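Local coordinates for cysteine desulfurase (Thermococcus onnurineus, PDB 5B89), which probably catalyses the pyridoxal-phosphate-dependent transfer of sulfur from L-cysteine to a sulfur carrier, with release of L-alanine, at residues F257-I262 and E282-G287. Numbering follows the deposited sequence.
With PLP (pyridoxal-5'-phosphate), chain D.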
ATOM      1  N   PHE B 257     -20.666   2.028  -6.114  1.00 18.57           N
ATOM      2  CA  PHE B 257     -19.274   2.451  -5.978  1.00 17.08           C
ATOM      3  C   PHE B 257     -18.423   1.895  -7.079  1.00 16.80           C
ATOM      4  O   PHE B 257     -18.291   0.658  -7.135  1.00 21.77           O
ATOM      5  CB  PHE B 257     -18.791   1.957  -4.624  1.00 18.18           C
ATOM      6  CG  PHE B 257     -17.376   2.418  -4.255  1.00 17.83           C
ATOM      7  CD1 PHE B 257     -17.131   3.740  -3.934  1.00 17.77           C
ATOM      8  CD2 PHE B 257     -16.353   1.548  -4.207  1.00 20.08           C
ATOM      9  CE1 PHE B 257     -15.862   4.148  -3.636  1.00 20.27           C
ATOM     10  CE2 PHE B 257     -15.058   1.966  -3.872  1.00 22.76           C
ATOM     11  CZ  PHE B 257     -14.845   3.276  -3.629  1.00 18.29           C
ATOM     12  N   GLU B 258     -17.783   2.715  -7.899  1.00 15.93           N
ATOM     13  CA  GLU B 258     -16.959   2.239  -8.989  1.00 17.89           C
ATOM     14  C   GLU B 258     -15.555   1.979  -8.533  1.00 18.85           C
ATOM     15  O   GLU B 258     -14.976   2.822  -7.927  1.00 20.28           O
ATOM     16  CB  GLU B 258     -16.934   3.256 -10.054  1.00 21.89           C
ATOM     17  CG  GLU B 258     -16.242   2.791 -11.269  1.00 30.73           C
ATOM     18  CD  GLU B 258     -15.896   3.905 -12.220  1.00 38.93           C
ATOM     19  OE1 GLU B 258     -14.880   3.663 -12.890  1.00 38.55           O
ATOM     20  OE2 GLU B 258     -16.581   4.976 -12.275  1.00 47.27           O
ATOM     21  N   PRO B 259     -15.045   0.756  -8.650  1.00 17.51           N
ATOM     22  CA  PRO B 259     -13.677   0.510  -8.183  1.00 17.91           C
ATOM     23  C   PRO B 259     -12.670   1.385  -8.849  1.00 15.11           C
ATOM     24  O   PRO B 259     -12.496   1.278 -10.089  1.00 15.19           O
ATOM     25  CB  PRO B 259     -13.442  -0.940  -8.474  1.00 17.67           C
ATOM     26  CG  PRO B 259     -14.515  -1.375  -9.356  1.00 22.23           C
ATOM     27  CD  PRO B 259     -15.681  -0.479  -9.228  1.00 18.94           C
ATOM     28  N   PRO B 260     -11.889   2.232  -8.128  1.00 15.29           N
ATOM     29  CA  PRO B 260     -10.959   3.092  -8.848  1.00 16.13           C
ATOM     30  C   PRO B 260      -9.763   2.365  -9.380  1.00 15.98           C
ATOM     31  O   PRO B 260      -9.150   2.796 -10.326  1.00 16.60           O
ATOM     32  CB  PRO B 260     -10.506   4.083  -7.734  1.00 16.78           C
ATOM     33  CG  PRO B 260     -11.715   4.093  -6.845  1.00 16.06           C
ATOM     34  CD  PRO B 260     -12.142   2.676  -6.717  1.00 16.07           C
ATOM     35  N   LEU B 261      -9.357   1.295  -8.685  1.00 12.93           N
ATOM     36  CA  LEU B 261      -8.166   0.511  -9.034  1.00 13.26           C
ATOM     37  C   LEU B 261      -8.619  -0.879  -9.456  1.00 13.11           C
ATOM     38  O   LEU B 261      -9.266  -1.642  -8.684  1.00 14.51           O
ATOM     39  CB  LEU B 261      -7.172   0.394  -7.883  1.00 15.88           C
ATOM     40  CG  LEU B 261      -6.766   1.706  -7.227  1.00 15.32           C
ATOM     41  CD1 LEU B 261      -5.913   1.460  -6.010  1.00 16.86           C
ATOM     42  CD2 LEU B 261      -6.101   2.648  -8.173  1.00 16.74           C
ATOM     43  N   ILE B 262      -8.283  -1.284 -10.707  1.00 10.55           N
ATOM     44  CA  ILE B 262      -8.719  -2.545 -11.294  1.00 12.51           C
ATOM     45  C   ILE B 262      -7.597  -3.319 -11.911  1.00 13.28           C
ATOM     46  O   ILE B 262      -6.587  -2.737 -12.318  1.00 13.87           O
ATOM     47  CB  ILE B 262      -9.867  -2.355 -12.304  1.00 12.92           C
ATOM     48  CG1 ILE B 262      -9.429  -1.489 -13.466  1.00 14.69           C
ATOM     49  CG2 ILE B 262     -11.135  -1.859 -11.569  1.00 14.60           C
ATOM     50  CD1 ILE B 262     -10.518  -1.432 -14.576  1.00 15.78           C
ATOM     51  N   GLU B 282     -12.942  -8.539  -3.152  1.00 13.44           N
ATOM     52  CA  GLU B 282     -11.870  -8.653  -4.178  1.00 15.09           C
ATOM     53  C   GLU B 282     -12.096  -7.751  -5.325  1.00 14.19           C
ATOM     54  O   GLU B 282     -11.088  -7.328  -5.982  1.00 14.55           O
ATOM     55  CB  GLU B 282     -11.781 -10.096  -4.669  1.00 17.96           C
ATOM     56  CG  GLU B 282     -11.234 -11.050  -3.659  1.00 23.51           C
ATOM     57  CD  GLU B 282     -12.266 -11.527  -2.608  1.00 31.69           C
ATOM     58  OE1 GLU B 282     -13.501 -11.263  -2.779  1.00 28.56           O
ATOM     59  OE2 GLU B 282     -11.842 -12.190  -1.621  1.00 51.98           O
ATOM     60  N   ARG B 283     -13.333  -7.316  -5.665  1.00 13.45           N
ATOM     61  CA  ARG B 283     -13.616  -6.363  -6.700  1.00 15.16           C
ATOM     62  C   ARG B 283     -12.782  -5.082  -6.539  1.00 13.38           C
ATOM     63  O   ARG B 283     -12.541  -4.383  -7.503  1.00 14.68           O
ATOM     64  CB  ARG B 283     -15.139  -5.982  -6.678  1.00 17.18           C
ATOM     65  CG  ARG B 283     -15.590  -5.041  -7.729  1.00 18.05           C
ATOM     66  CD  ARG B 283     -17.073  -4.606  -7.622  1.00 22.66           C
ATOM     67  NE  ARG B 283     -17.917  -5.733  -7.807  1.00 25.47           N
ATOM     68  CZ  ARG B 283     -19.250  -5.660  -7.619  1.00 29.62           C
ATOM     69  NH1 ARG B 283     -19.797  -4.521  -7.180  1.00 30.76           N
ATOM     70  NH2 ARG B 283     -20.016  -6.723  -7.839  1.00 28.95           N
ATOM     71  N   PHE B 284     -12.467  -4.757  -5.276  1.00 13.20           N
ATOM     72  CA  PHE B 284     -11.827  -3.471  -4.930  1.00 14.53           C
ATOM     73  C   PHE B 284     -10.333  -3.563  -4.730  1.00 15.85           C
ATOM     74  O   PHE B 284      -9.724  -2.493  -4.500  1.00 17.68           O
ATOM     75  CB  PHE B 284     -12.588  -2.895  -3.710  1.00 15.35           C
ATOM     76  CG  PHE B 284     -14.053  -2.713  -3.964  1.00 16.71           C
ATOM     77  CD1 PHE B 284     -14.465  -1.939  -4.964  1.00 19.29           C
ATOM     78  CD2 PHE B 284     -14.987  -3.328  -3.198  1.00 15.62           C
ATOM     79  CE1 PHE B 284     -15.826  -1.791  -5.226  1.00 21.00           C
ATOM     80  CE2 PHE B 284     -16.371  -3.123  -3.421  1.00 17.41           C
ATOM     81  CZ  PHE B 284     -16.758  -2.383  -4.452  1.00 19.22           C
ATOM     82  N   GLU B 285      -9.758  -4.767  -4.740  1.00 13.62           N
ATOM     83  CA  GLU B 285      -8.391  -4.963  -4.358  1.00 13.47           C
ATOM     84  C   GLU B 285      -7.549  -5.393  -5.583  1.00 12.40           C
ATOM     85  O   GLU B 285      -7.514  -6.577  -5.892  1.00 15.97           O
ATOM     86  CB  GLU B 285      -8.278  -5.981  -3.256  1.00 14.95           C
ATOM     87  CG  GLU B 285      -8.901  -5.530  -1.970  1.00 15.40           C
ATOM     88  CD  GLU B 285      -8.669  -6.466  -0.798  1.00 15.61           C
ATOM     89  OE1 GLU B 285      -8.252  -7.704  -0.877  1.00 15.74           O
ATOM     90  OE2 GLU B 285      -8.930  -5.998   0.350  1.00 12.34           O
ATOM     91  N   ALA B 286      -6.894  -4.419  -6.192  1.00 12.45           N
ATOM     92  CA  ALA B 286      -6.162  -4.692  -7.414  1.00 11.93           C
ATOM     93  C   ALA B 286      -4.722  -5.115  -7.102  1.00 11.91           C
ATOM     94  O   ALA B 286      -4.057  -4.422  -6.323  1.00 13.42           O
ATOM     95  CB  ALA B 286      -6.172  -3.450  -8.257  1.00 12.76           C
ATOM     96  N   GLY B 287      -4.332  -6.264  -7.594  1.00 11.40           N
ATOM     97  CA  GLY B 287      -2.953  -6.746  -7.449  1.00 11.39           C
ATOM     98  C   GLY B 287      -2.715  -7.390  -6.144  1.00 12.71           C
ATOM     99  O   GLY B 287      -3.615  -7.456  -5.235  1.00 14.19           O
TER
HETATM  100  N1  PLP D 401       2.268  -7.633 -14.375  1.00 24.68           N
HETATM  101  C2  PLP D 401       3.005  -8.726 -14.420  1.00 26.06           C
HETATM  102  C2A PLP D 401       3.780  -9.017 -15.706  1.00 25.98           C
HETATM  103  C3  PLP D 401       3.081  -9.635 -13.270  1.00 30.63           C
HETATM  104  O3  PLP D 401       3.833 -10.748 -13.252  1.00 32.10           O
HETATM  105  C4  PLP D 401       2.356  -9.189 -12.066  1.00 25.63           C
HETATM  106  C4A PLP D 401       2.348  -9.999 -10.778  1.00 36.30           C
HETATM  107  C5  PLP D 401       1.623  -7.935 -12.172  1.00 24.25           C
HETATM  108  C6  PLP D 401       1.609  -7.170 -13.289  1.00 24.24           C
HETATM  109  C5A PLP D 401       0.885  -7.471 -10.936  1.00 24.15           C
HETATM  110  O4P PLP D 401       1.846  -7.479  -9.784  1.00 18.03           O
HETATM  111  P   PLP D 401       1.170  -7.151  -8.375  1.00 12.98           P
HETATM  112  O1P PLP D 401       0.266  -8.355  -8.116  1.00 17.33           O
HETATM  113  O2P PLP D 401       0.355  -5.991  -8.545  1.00 12.05           O
HETATM  114  O3P PLP D 401       2.261  -7.122  -7.426  1.00 16.45           O
HETATM  115  O   HOH W   1     -10.591  -0.454  -6.490  1.00 16.79           O
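Phe257 turns an edge of its ring to Phe284, and CD2 of Phe257 comes to 3.5 Å from CE1 of Phe284. Segment 257-262 is loop; 282-287 begins with a 3-10 turn at 282-284. They flank the antiparallel strand pair 267-271/274-277, in the fold of class-V PLP-dependent aminotransferases. The pair of rings is an offset edge-to-face stack, with planes at 64°. With chi1 at -175°, CG of Phe257 lies opposite the backbone N, and the ring extends toward Phe284. Ile249 of strand 245-249 touches both phenylalanine side chains. Pro259 follows with its CB near the plane of the Phe284 ring, at the ring's edge, 3.8 Å from CD1 of Phe284. The same CB lies 3.7 Å from Arg283 O, a buried carbonyl for which the model offers no hydrogen-bond partner. CB of Arg283 sits over the centre of one Phe284 face, and NE of Arg283 is bonded to Thr278 O. An alanine in place of Phe284 would probably leave the edge of Phe257 without its aromatic partner and open a gap beside Pro259. No direct hydrogen bond joins the segments. A water bridges them instead, accepting from Leu261 N at 3.1 Å and donating to Phe284 O at 3.0 Å. Leu261 also packs its CB on CB of Ala286. Ile262 lies at the subunit interface, where its O accepts a hydrogen bond from Asn111 ND2 of the second subunit. Segment 282-287 runs on to a PLP that is hydrogen-bonded to Thr288 OG1 and to Ser107, Gln213, Ser233 and His235 of the second subunit. Gly287 has positive phi, which favours glycine, and its backbone passes close to the phosphate. Its CA is 3.6 Å from O2P of PLP.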